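Local coordinates for protein beta-galactosidase BgaB (Bifidobacterium adolescentis, PDB 5VYM) that hydrolyses terminal non-reducing beta-D-galactose residues of beta-galactosides, acting strongly on Gal(beta1-4)Gal linkages and represented here by its trimerisation domain, at residues Val166-Tyr179 and Leu189-Gly201. Residues are numbered along the deposited sequence; the frame is centred on the assembly and turned at random.
Sequences VNVTGEHAQVLATY and LDGTAAVTRNPYG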
loop_
_atom_site.group_PDB
_atom_site.type_symbol
_atom_site.label_atom_id
_atom_site.label_comp_id
_atom_site.label_asym_id
_atom_site.label_seq_id
_atom_site.Cartn_x
_atom_site.Cartn_y
_atom_site.Cartn_z
ATOM N N VAL B 166 6.019 8.664 13.951
ATOM C CA VAL B 166 5.357 7.376 13.757
ATOM C C VAL B 166 3.901 7.524 14.174
ATOM O O VAL B 166 3.615 7.935 15.304
ATOM C CB VAL B 166 6.021 6.242 14.559
ATOM C CG1 VAL B 166 5.188 4.975 14.463
ATOM C CG2 VAL B 166 7.428 5.986 14.061
ATOM N N ASN B 167 2.982 7.189 13.270
ATOM C CA ASN B 167 1.557 7.198 13.573
ATOM C C ASN B 167 0.919 5.948 12.992
ATOM O O ASN B 167 1.159 5.607 11.831
ATOM C CB ASN B 167 0.874 8.453 13.020
ATOM C CG ASN B 167 1.308 9.713 13.739
ATOM O OD1 ASN B 167 2.163 10.455 13.253
ATOM N ND2 ASN B 167 0.727 9.958 14.908
ATOM N N VAL B 168 0.111 5.272 13.802
ATOM C CA VAL B 168 -0.532 4.029 13.394
ATOM C C VAL B 168 -1.758 4.351 12.550
ATOM O O VAL B 168 -2.575 5.203 12.921
ATOM C CB VAL B 168 -0.907 3.187 14.623
ATOM C CG1 VAL B 168 -1.648 1.931 14.205
ATOM C CG2 VAL B 168 0.341 2.836 15.420
ATOM N N THR B 169 -1.891 3.669 11.413
ATOM C CA THR B 169 -2.984 3.912 10.478
ATOM C C THR B 169 -3.881 2.706 10.240
ATOM O O THR B 169 -5.078 2.889 10.009
ATOM C CB THR B 169 -2.438 4.387 9.121
ATOM O OG1 THR B 169 -1.550 3.397 8.583
ATOM C CG2 THR B 169 -1.690 5.701 9.274
ATOM N N GLY B 170 -3.345 1.489 10.284
ATOM C CA GLY B 170 -4.153 0.319 9.980
ATOM C C GLY B 170 -5.184 0.046 11.062
ATOM O O GLY B 170 -4.928 0.219 12.255
ATOM N N GLU B 171 -6.374 -0.383 10.630
ATOM C CA GLU B 171 -7.441 -0.693 11.577
ATOM C C GLU B 171 -7.031 -1.807 12.526
ATOM O O GLU B 171 -7.357 -1.772 13.719
ATOM C CB GLU B 171 -8.715 -1.089 10.833
ATOM C CG GLU B 171 -9.229 -0.054 9.852
ATOM C CD GLU B 171 -10.356 -0.593 8.995
ATOM O OE1 GLU B 171 -10.872 -1.687 9.311
ATOM O OE2 GLU B 171 -10.722 0.072 8.003
ATOM N N HIS B 172 -6.312 -2.804 12.016
ATOM C CA HIS B 172 -5.925 -3.971 12.793
ATOM C C HIS B 172 -4.474 -3.915 13.254
ATOM O O HIS B 172 -3.957 -4.918 13.755
ATOM C CB HIS B 172 -6.172 -5.243 11.980
ATOM C CG HIS B 172 -7.548 -5.323 11.397
ATOM N ND1 HIS B 172 -7.902 -4.673 10.233
ATOM C CD2 HIS B 172 -8.661 -5.965 11.823
ATOM C CE1 HIS B 172 -9.172 -4.917 9.964
ATOM N NE2 HIS B 172 -9.655 -5.699 10.914
ATOM N N ALA B 173 -3.809 -2.774 13.096
ATOM C CA ALA B 173 -2.441 -2.642 13.575
ATOM C C ALA B 173 -2.433 -2.526 15.094
ATOM O O ALA B 173 -3.226 -1.781 15.676
ATOM C CB ALA B 173 -1.766 -1.429 12.941
ATOM N N GLN B 174 -1.538 -3.268 15.736
ATOM C CA GLN B 174 -1.457 -3.331 17.187
ATOM C C GLN B 174 -0.143 -2.723 17.654
ATOM O O GLN B 174 0.923 -3.062 17.131
ATOM C CB GLN B 174 -1.573 -4.776 17.675
ATOM C CG GLN B 174 -1.374 -4.948 19.169
ATOM C CD GLN B 174 -1.433 -6.402 19.593
ATOM O OE1 GLN B 174 -1.539 -7.300 18.756
ATOM N NE2 GLN B 174 -1.366 -6.640 20.898
ATOM N N VAL B 175 -0.224 -1.825 18.632
ATOM C CA VAL B 175 0.970 -1.253 19.242
ATOM C C VAL B 175 1.453 -2.186 20.342
ATOM O O VAL B 175 0.671 -2.608 21.203
ATOM C CB VAL B 175 0.684 0.154 19.790
ATOM C CG1 VAL B 175 1.934 0.732 20.439
ATOM C CG2 VAL B 175 0.189 1.061 18.681
ATOM N N LEU B 176 2.741 -2.518 20.314
ATOM C CA LEU B 176 3.330 -3.390 21.321
ATOM C C LEU B 176 4.154 -2.639 22.354
ATOM O O LEU B 176 4.288 -3.114 23.487
ATOM C CB LEU B 176 4.207 -4.455 20.650
ATOM C CG LEU B 176 3.472 -5.430 19.726
ATOM C CD1 LEU B 176 4.438 -6.441 19.132
ATOM C CD2 LEU B 176 2.346 -6.130 20.472
ATOM N N ALA B 177 4.704 -1.481 21.995
ATOM C CA ALA B 177 5.491 -0.688 22.924
ATOM C C ALA B 177 5.398 0.778 22.535
ATOM O O ALA B 177 5.291 1.120 21.355
ATOM C CB ALA B 177 6.958 -1.135 22.957
ATOM N N THR B 178 5.433 1.640 23.548
ATOM C CA THR B 178 5.427 3.081 23.359
ATOM C C THR B 178 6.559 3.693 24.167
ATOM O O THR B 178 7.079 3.087 25.107
ATOM C CB THR B 178 4.096 3.718 23.788
ATOM O OG1 THR B 178 3.769 3.290 25.117
ATOM C CG2 THR B 178 2.980 3.321 22.837
ATOM N N TYR B 179 6.942 4.908 23.785
ATOM C CA TYR B 179 7.902 5.672 24.567
ATOM C C TYR B 179 7.186 6.317 25.746
ATOM O O TYR B 179 6.133 6.940 25.579
ATOM C CB TYR B 179 8.578 6.736 23.702
ATOM C CG TYR B 179 9.236 6.183 22.459
ATOM C CD1 TYR B 179 10.356 5.366 22.547
ATOM C CD2 TYR B 179 8.742 6.486 21.197
ATOM C CE1 TYR B 179 10.961 4.860 21.410
ATOM C CE2 TYR B 179 9.340 5.986 20.056
ATOM C CZ TYR B 179 10.449 5.174 20.168
ATOM O OH TYR B 179 11.046 4.675 19.033
ATOM N N LEU B 189 7.106 12.565 23.090
ATOM C CA LEU B 189 7.000 11.196 22.605
ATOM C C LEU B 189 6.293 10.269 23.585
ATOM O O LEU B 189 6.230 9.060 23.339
ATOM C CB LEU B 189 8.389 10.642 22.280
ATOM C CG LEU B 189 9.107 11.270 21.085
ATOM C CD1 LEU B 189 10.498 10.690 20.945
ATOM C CD2 LEU B 189 8.312 11.061 19.806
ATOM N N ASP B 190 5.765 10.797 24.687
ATOM C CA ASP B 190 5.046 9.971 25.655
ATOM C C ASP B 190 3.753 9.490 25.009
ATOM O O ASP B 190 2.772 10.233 24.915
ATOM C CB ASP B 190 4.779 10.754 26.936
ATOM C CG ASP B 190 4.374 9.858 28.097
ATOM O OD1 ASP B 190 3.421 9.065 27.944
ATOM O OD2 ASP B 190 5.015 9.941 29.166
ATOM N N GLY B 191 3.750 8.239 24.553
ATOM C CA GLY B 191 2.625 7.659 23.850
ATOM C C GLY B 191 2.897 7.321 22.401
ATOM O O GLY B 191 2.084 6.622 21.784
ATOM N N THR B 192 4.010 7.789 21.840
ATOM C CA THR B 192 4.335 7.502 20.448
ATOM C C THR B 192 4.679 6.026 20.275
ATOM O O THR B 192 5.346 5.422 21.120
ATOM C CB THR B 192 5.504 8.376 19.987
ATOM O OG1 THR B 192 5.167 9.757 20.168
ATOM C CG2 THR B 192 5.826 8.130 18.519
ATOM N N ALA B 193 4.215 5.446 19.169
ATOM C CA ALA B 193 4.433 4.030 18.910
ATOM C C ALA B 193 5.912 3.741 18.680
ATOM O O ALA B 193 6.567 4.398 17.865
ATOM C CB ALA B 193 3.614 3.582 17.701
ATOM N N ALA B 194 6.435 2.752 19.401
ATOM C CA ALA B 194 7.812 2.297 19.246
ATOM C C ALA B 194 7.920 0.936 18.577
ATOM O O ALA B 194 8.817 0.728 17.756
ATOM C CB ALA B 194 8.509 2.244 20.611
ATOM N N VAL B 195 7.028 0.005 18.915
ATOM C CA VAL B 195 6.987 -1.322 18.307
ATOM C C VAL B 195 5.537 -1.641 17.970
ATOM O O VAL B 195 4.669 -1.598 18.850
ATOM C CB VAL B 195 7.569 -2.411 19.227
ATOM C CG1 VAL B 195 7.433 -3.775 18.573
ATOM C CG2 VAL B 195 9.025 -2.115 19.561
ATOM N N THR B 196 5.272 -1.956 16.704
ATOM C CA THR B 196 3.933 -2.282 16.235
ATOM C C THR B 196 3.990 -3.524 15.360
ATOM O O THR B 196 5.038 -3.881 14.818
ATOM C CB THR B 196 3.304 -1.140 15.423
ATOM O OG1 THR B 196 4.009 -0.996 14.183
ATOM C CG2 THR B 196 3.355 0.173 16.191
ATOM N N ARG B 197 2.837 -4.175 15.219
ATOM C CA ARG B 197 2.671 -5.267 14.273
ATOM C C ARG B 197 1.322 -5.111 13.590
ATOM O O ARG B 197 0.362 -4.614 14.186
ATOM C CB ARG B 197 2.780 -6.645 14.947
ATOM C CG ARG B 197 1.723 -6.933 16.001
ATOM C CD ARG B 197 2.024 -8.248 16.704
ATOM N NE ARG B 197 1.126 -8.504 17.828
ATOM C CZ ARG B 197 1.306 -9.476 18.717
ATOM N NH1 ARG B 197 2.354 -10.283 18.619
ATOM N NH2 ARG B 197 0.440 -9.638 19.709
ATOM N N ASN B 198 1.259 -5.534 12.325
ATOM C CA ASN B 198 0.076 -5.336 11.503
ATOM C C ASN B 198 -0.144 -6.574 10.643
ATOM O O ASN B 198 0.808 -7.061 10.004
ATOM C CB ASN B 198 0.228 -4.090 10.623
ATOM C CG ASN B 198 -0.985 -3.835 9.751
ATOM O OD1 ASN B 198 -2.124 -3.907 10.211
ATOM N ND2 ASN B 198 -0.746 -3.538 8.479
ATOM N N PRO B 199 -1.361 -7.114 10.607
ATOM C CA PRO B 199 -1.636 -8.232 9.700
ATOM C C PRO B 199 -1.683 -7.764 8.254
ATOM O O PRO B 199 -2.243 -6.712 7.939
ATOM C CB PRO B 199 -3.001 -8.745 10.171
ATOM C CG PRO B 199 -3.636 -7.565 10.812
ATOM C CD PRO B 199 -2.520 -6.796 11.459
ATOM N N TYR B 200 -1.076 -8.558 7.376
ATOM C CA TYR B 200 -1.051 -8.273 5.944
ATOM C C TYR B 200 -1.287 -9.586 5.213
ATOM O O TYR B 200 -0.396 -10.440 5.164
ATOM C CB TYR B 200 0.278 -7.640 5.527
ATOM C CG TYR B 200 0.303 -7.142 4.101
ATOM C CD1 TYR B 200 -0.163 -5.872 3.781
ATOM C CD2 TYR B 200 0.799 -7.935 3.075
ATOM C CE1 TYR B 200 -0.140 -5.410 2.480
ATOM C CE2 TYR B 200 0.824 -7.482 1.769
ATOM C CZ TYR B 200 0.353 -6.217 1.477
ATOM O OH TYR B 200 0.376 -5.755 0.180
ATOM N N GLY B 201 -2.482 -9.747 4.653
ATOM C CA GLY B 201 -2.828 -11.019 4.042
ATOM C C GLY B 201 -2.870 -12.108 5.096
ATOM O O GLY B 201 -3.443 -11.937 6.178
HETATM O O HOH W 1 2.395 7.187 17.792
HETATM O O HOH W 2 -4.661 -2.949 9.648
HETATM O O HOH W 3 9.559 5.295 16.908
#
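Gln174 and Arg197 open an antiparallel ladder as a hydrogen-bonded pair, the axes of strands 174-179 and 196-200 lying 4.8 Å apart at 157°, and two classic beta bulges then shift the register. In the first, Leu176 N and Ala177 N share Val195 O; in the second, Ala194 N and Val195 N reach Ala177 O from one face of its carbonyl plane. Beyond the bulges Tyr179 N bonds Thr192 O, and Tyr179 O takes Gly191 N from the type II turn Leu189-Thr192.

On the face carrying Gln174, the two long side chains run side by side. OE1 of Gln174 receives Arg197 NE at 3.1 Å and Arg197 NH2 at 3.2 Å; it lies in the guanidinium plane, whereas both donors approach from above the amide plane, the two planes being 63° apart. Leu176 crosses the arginine at about a right angle and sets CD2 over part of one guanidinium face, 3.8 Å from Arg197 NE, while Arg197 NH1 bonds Tyr206 OH on the next strand.

Tyr179 turns its ring back over the corner at Ala194: with CG anti to its own carbonyl carbon (chi1 -55°), it receives Ala194 CB on one face, 3.8 Å from the ring centroid, a CH-pi contact. Ala193 CB instead packs against Val166 CG1 at 3.9 Å and Val168 CG2 at 4.1 Å. A water joins Val166 O to Ala193 N, and another links His172 N to Asn198 OD1; ND2 of the same amide bonds Met121 O of the second subunit.

Shared carbonyls thus carry the hydrogen bonding through both irregular steps between neighbouring strands of the trimerisation domain's antiparallel sheet, and two N-H groups converging on Gln174 OE1, with NH1 held by Tyr206, limit rotation of the guanidinium.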